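Glutathione s-transferase (Agrobacterium tumefaciens, PDB 2YCD) probably conjugates glutathione to electrophilic compounds such as herbicides, as a member of a novel bacterial class of the glutathione transferase superfamily. Local coordinates at residues L42-Q47 with S98-E103; G192-K195 with N199-A202. All blocks are in the same frame, centred on the assembly; numbering follows the deposited sequence.

Contact 1 (L42-Q47 with S98-E103)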
loop_
_atom_site.group_PDB
_atom_site.type_symbol
_atom_site.label_atom_id
_atom_site.label_comp_id
_atom_site.label_asym_id
_atom_site.label_seq_id
_atom_site.Cartn_x
_atom_site.Cartn_y
_atom_site.Cartn_z
ATOM N N LEU A 42 -17.708 -5.011 5.081
ATOM C CA LEU A 42 -18.649 -6.047 5.546
ATOM C C LEU A 42 -20.094 -5.554 5.522
ATOM O O LEU A 42 -20.995 -6.285 5.103
ATOM C CB LEU A 42 -18.254 -6.547 6.941
ATOM C CG LEU A 42 -16.911 -7.290 6.989
ATOM C CD1 LEU A 42 -16.359 -7.364 8.407
ATOM C CD2 LEU A 42 -17.038 -8.694 6.381
ATOM N N GLU A 43 -20.321 -4.319 5.953
ATOM C CA GLU A 43 -21.679 -3.776 5.917
ATOM C C GLU A 43 -22.209 -3.558 4.497
ATOM O O GLU A 43 -23.401 -3.781 4.245
ATOM C CB GLU A 43 -21.761 -2.501 6.752
ATOM C CG GLU A 43 -21.659 -2.754 8.275
ATOM C CD GLU A 43 -22.868 -3.491 8.826
ATOM O OE1 GLU A 43 -23.872 -3.647 8.108
ATOM O OE2 GLU A 43 -22.802 -3.911 10.003
ATOM N N GLU A 44 -21.339 -3.168 3.567
ATOM C CA GLU A 44 -21.764 -2.975 2.169
ATOM C C GLU A 44 -22.229 -4.287 1.550
ATOM O O GLU A 44 -23.181 -4.292 0.772
ATOM C CB GLU A 44 -20.644 -2.348 1.312
ATOM C CG GLU A 44 -20.390 -0.867 1.603
ATOM C CD GLU A 44 -21.410 0.083 0.973
ATOM O OE1 GLU A 44 -22.177 -0.344 0.074
ATOM O OE2 GLU A 44 -21.424 1.256 1.384
ATOM N N VAL A 45 -21.572 -5.392 1.900
ATOM C CA VAL A 45 -21.941 -6.681 1.311
ATOM C C VAL A 45 -22.976 -7.441 2.158
ATOM O O VAL A 45 -23.467 -8.497 1.736
ATOM C CB VAL A 45 -20.706 -7.574 0.987
ATOM C CG1 VAL A 45 -19.711 -6.818 0.086
ATOM C CG2 VAL A 45 -20.017 -8.074 2.255
ATOM N N GLY A 46 -23.334 -6.908 3.326
ATOM C CA GLY A 46 -24.353 -7.521 4.164
ATOM C C GLY A 46 -23.861 -8.777 4.866
ATOM O O GLY A 46 -24.624 -9.715 5.089
ATOM N N GLN A 47 -22.582 -8.804 5.224
ATOM C CA GLN A 47 -22.011 -9.932 5.965
ATOM C C GLN A 47 -21.943 -9.652 7.473
ATOM O O GLN A 47 -21.162 -8.805 7.909
ATOM C CB GLN A 47 -20.606 -10.234 5.445
ATOM C CG GLN A 47 -19.856 -11.262 6.279
ATOM C CD GLN A 47 -20.484 -12.625 6.179
ATOM O OE1 GLN A 47 -20.573 -13.192 5.089
ATOM N NE2 GLN A 47 -20.948 -13.154 7.310
ATOM N N SER A 98 -20.738 -9.672 -3.840
ATOM C CA SER A 98 -21.009 -8.752 -4.936
ATOM C C SER A 98 -21.205 -7.334 -4.403
ATOM O O SER A 98 -21.630 -7.149 -3.262
ATOM C CB SER A 98 -22.240 -9.196 -5.730
ATOM O OG SER A 98 -23.417 -9.059 -4.956
ATOM N N GLY A 99 -20.877 -6.339 -5.229
ATOM C CA GLY A 99 -21.135 -4.957 -4.872
ATOM C C GLY A 99 -19.942 -4.077 -4.551
ATOM O O GLY A 99 -20.110 -2.878 -4.304
ATOM N N LEU A 100 -18.746 -4.651 -4.542
ATOM C CA LEU A 100 -17.539 -3.874 -4.245
ATOM C C LEU A 100 -16.469 -3.916 -5.343
ATOM O O LEU A 100 -15.531 -3.115 -5.321
ATOM C CB LEU A 100 -16.928 -4.319 -2.912
ATOM C CG LEU A 100 -17.723 -3.925 -1.652
ATOM C CD1 LEU A 100 -17.028 -4.390 -0.390
ATOM C CD2 LEU A 100 -17.964 -2.424 -1.601
ATOM N N LEU A 101 -16.589 -4.861 -6.276
ATOM C CA LEU A 101 -15.705 -4.928 -7.440
ATOM C C LEU A 101 -16.564 -5.178 -8.670
ATOM O O LEU A 101 -17.491 -5.984 -8.622
ATOM C CB LEU A 101 -14.668 -6.043 -7.270
ATOM C CG LEU A 101 -13.483 -5.804 -6.333
ATOM C CD1 LEU A 101 -12.615 -7.054 -6.227
ATOM C CD2 LEU A 101 -12.635 -4.599 -6.772
ATOM N N PRO A 102 -16.296 -4.463 -9.766
ATOM C CA PRO A 102 -17.118 -4.726 -10.950
ATOM C C PRO A 102 -16.750 -6.061 -11.591
ATOM O O PRO A 102 -15.658 -6.598 -11.377
ATOM C CB PRO A 102 -16.804 -3.545 -11.868
ATOM C CG PRO A 102 -15.422 -3.104 -11.456
ATOM C CD PRO A 102 -15.322 -3.378 -9.979
ATOM N N GLU A 103 -17.689 -6.608 -12.358
ATOM C CA GLU A 103 -17.482 -7.880 -13.039
ATOM C C GLU A 103 -16.567 -7.757 -14.260
ATOM O O GLU A 103 -15.738 -8.632 -14.511
ATOM C CB GLU A 103 -18.829 -8.486 -13.444
ATOM C CG GLU A 103 -19.706 -8.864 -12.258
ATOM C CD GLU A 103 -19.045 -9.886 -11.346
ATOM O OE1 GLU A 103 -18.113 -10.584 -11.803
ATOM O OE2 GLU A 103 -19.457 -9.992 -10.172
HETATM O O HOH W 1 -22.015 -2.015 -2.311
HETATM O O HOH W 2 -21.848 -4.555 -1.896
#
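With chi1 of L100 at -71° its CG stands beside the backbone N, and V45 CG1 likewise lies opposite its own carbonyl carbon (chi1 -55°); these two turns bring the branched side chains together at roughly a right angle. The methyls do the touching: V45 CG1 lies 3.6 Å from L100 CD1. The other methyl of the leucine, CD2, reaches back along the helix to E44, where it meets CB at 4.0 Å. L100 thus straddles two successive residues at the end of helix 35-45, and its side chain also touches A94 of helix 86-96. V45 CG1 also comes within 3.9 Å of S98 O, a plain van der Waals approach to a carbonyl. In the thioredoxin-like N-terminal domain of a glutathione transferase, this contact sets the C-terminal end of helix 35-45 against the linker that leaves helix 86-96 and runs to helix 105-135. A Schellman motif ends the helix here: G46, with positive phi, is its C' residue, Q47 N bonds to L42 O, and G46 N makes a weak bond to E43 O. Two waters lie between the segments, each with more acceptors in reach than protons to give. One sits 2.9 Å from both E44 OE1 and G99 O; the second is 2.9 Å from S98 O and makes a weak bond to E44 O. A bend in the E44 chain turns OE1 toward the first water, while OE2 takes a salt bridge from R210 and a hydrogen bond from W40 NE1. After the two water-bound carbonyls of S98 and G99, L100 follows with its side chain turned to the helix, and its backbone is hydrogen-bonded to A176 of the C-terminal domain.

Contact 2 (G192-K195 with N199-A202)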
loop_
_atom_site.group_PDB
_atom_site.type_symbol
_atom_site.label_atom_id
_atom_site.label_comp_id
_atom_site.label_asym_id
_atom_site.label_seq_id
_atom_site.Cartn_x
_atom_site.Cartn_y
_atom_site.Cartn_z
ATOM N N GLY A 192 -8.897 20.427 8.540
ATOM C CA GLY A 192 -9.646 21.373 7.726
ATOM C C GLY A 192 -9.131 21.516 6.299
ATOM O O GLY A 192 -9.716 22.241 5.487
ATOM N N ILE A 193 -8.053 20.806 5.978
ATOM C CA ILE A 193 -7.438 20.918 4.653
ATOM C C ILE A 193 -8.395 20.615 3.492
ATOM O O ILE A 193 -8.311 21.232 2.425
ATOM C CB ILE A 193 -6.162 20.040 4.560
ATOM C CG1 ILE A 193 -5.048 20.669 5.404
ATOM C CG2 ILE A 193 -5.712 19.885 3.113
ATOM C CD1 ILE A 193 -3.851 19.768 5.630
ATOM N N LEU A 194 -9.317 19.683 3.689
ATOM C CA LEU A 194 -10.230 19.315 2.606
ATOM C C LEU A 194 -11.234 20.402 2.233
ATOM O O LEU A 194 -11.843 20.343 1.169
ATOM C CB LEU A 194 -10.966 18.021 2.927
ATOM C CG LEU A 194 -10.051 16.802 2.974
ATOM C CD1 LEU A 194 -10.836 15.602 3.462
ATOM C CD2 LEU A 194 -9.420 16.539 1.597
ATOM N N LYS A 195 -11.421 21.388 3.101
ATOM C CA LYS A 195 -12.317 22.499 2.772
ATOM C C LYS A 195 -11.816 23.254 1.538
ATOM O O LYS A 195 -12.595 23.893 0.835
ATOM C CB LYS A 195 -12.468 23.449 3.965
ATOM C CG LYS A 195 -13.054 22.791 5.214
ATOM C CD LYS A 195 -12.929 23.692 6.436
ATOM C CE LYS A 195 -13.775 24.950 6.296
ATOM N NZ LYS A 195 -13.780 25.759 7.549
ATOM N N ASN A 199 -14.415 19.276 -4.343
ATOM C CA ASN A 199 -14.865 17.991 -4.868
ATOM C C ASN A 199 -14.408 16.807 -4.002
ATOM O O ASN A 199 -15.128 15.832 -3.881
ATOM C CB ASN A 199 -14.566 17.802 -6.378
ATOM C CG ASN A 199 -13.092 17.596 -6.689
ATOM O OD1 ASN A 199 -12.208 17.975 -5.923
ATOM N ND2 ASN A 199 -12.830 17.040 -7.853
ATOM N N LEU A 200 -13.249 16.928 -3.360
ATOM C CA LEU A 200 -12.802 15.876 -2.439
ATOM C C LEU A 200 -13.636 15.835 -1.168
ATOM O O LEU A 200 -13.990 14.750 -0.683
ATOM C CB LEU A 200 -11.313 16.042 -2.114
ATOM C CG LEU A 200 -10.312 15.959 -3.275
ATOM C CD1 LEU A 200 -8.906 15.982 -2.718
ATOM C CD2 LEU A 200 -10.525 14.734 -4.140
ATOM N N LEU A 201 -13.963 17.009 -0.624
ATOM C CA LEU A 201 -14.855 17.107 0.521
ATOM C C LEU A 201 -16.213 16.479 0.212
ATOM O O LEU A 201 -16.748 15.708 1.002
ATOM C CB LEU A 201 -15.036 18.575 0.888
ATOM C CG LEU A 201 -15.924 18.825 2.107
ATOM C CD1 LEU A 201 -15.376 18.085 3.330
ATOM C CD2 LEU A 201 -16.000 20.324 2.365
ATOM N N ALA A 202 -16.776 16.817 -0.942
ATOM C CA ALA A 202 -18.076 16.291 -1.343
ATOM C C ALA A 202 -18.018 14.778 -1.547
ATOM O O ALA A 202 -18.975 14.062 -1.232
ATOM C CB ALA A 202 -18.570 16.999 -2.620
#
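L194 meets both L200 and L201 across a tight turn in the all-helical C-terminal domain of the glutathione transferase fold, where a short 3-10 segment leads into helix 198-208. The buried part is the pair L194 and L200. Their side chains cross at about a right angle, and the L194 methyl CD2 rests on L200 CB at 4.2 Å, CB being the nearest point of L200. On its far side from the solvent margin, L200 touches L160 of helix 142-164, while I193, next to L194, packs on L154 and L157 of the same helix; the turn and the start of helix 198-208 therefore share one apolar backing.

Beyond L201 CB, toward solvent, the contact opens out. L201 has its CG anti to the backbone N (chi1 -178°), which lays the branch alongside the 3-10 segment. Its CD1 then lies 4.4 Å from L194 CB. CD2 comes 4.3 Å from K195 CA, against backbone at this edge. The K195 side chain starts off away from the helix and runs outward, giving this margin an exposed, charged neighbour. Within the turn, K195 N donates to G192 O at 3.1 Å, while I193 N is held by the hydroxyl of S191. N199, although it does not touch the 3-10 segment, ties the start of its helix to S161 OG on helix 142-164 and to G165 O just past the end of that helix. The tightest point between the two segments is L194 O to L201 CB, 3.7 Å, a carbonyl oxygen against a methylene.

From the N terminus the chain enters contact 1 at helix 35-45, passes through the rest of the thioredoxin-like sheet and helix 86-96, and returns at 98-103 to close a loop of 50 intervening residues. It then runs through the long helices 105-135 and 142-164 and helix 176-185 before contact 2 closes a much shorter loop, with three residues between its segments. The two follow in series, neither nesting nor crossing, and their centres are 26 Å apart. Contact 1 ties the N-terminal domain to the linker into the helical domain; contact 2 stays within that second domain, joining the turn before helix 198-208 to the helix itself.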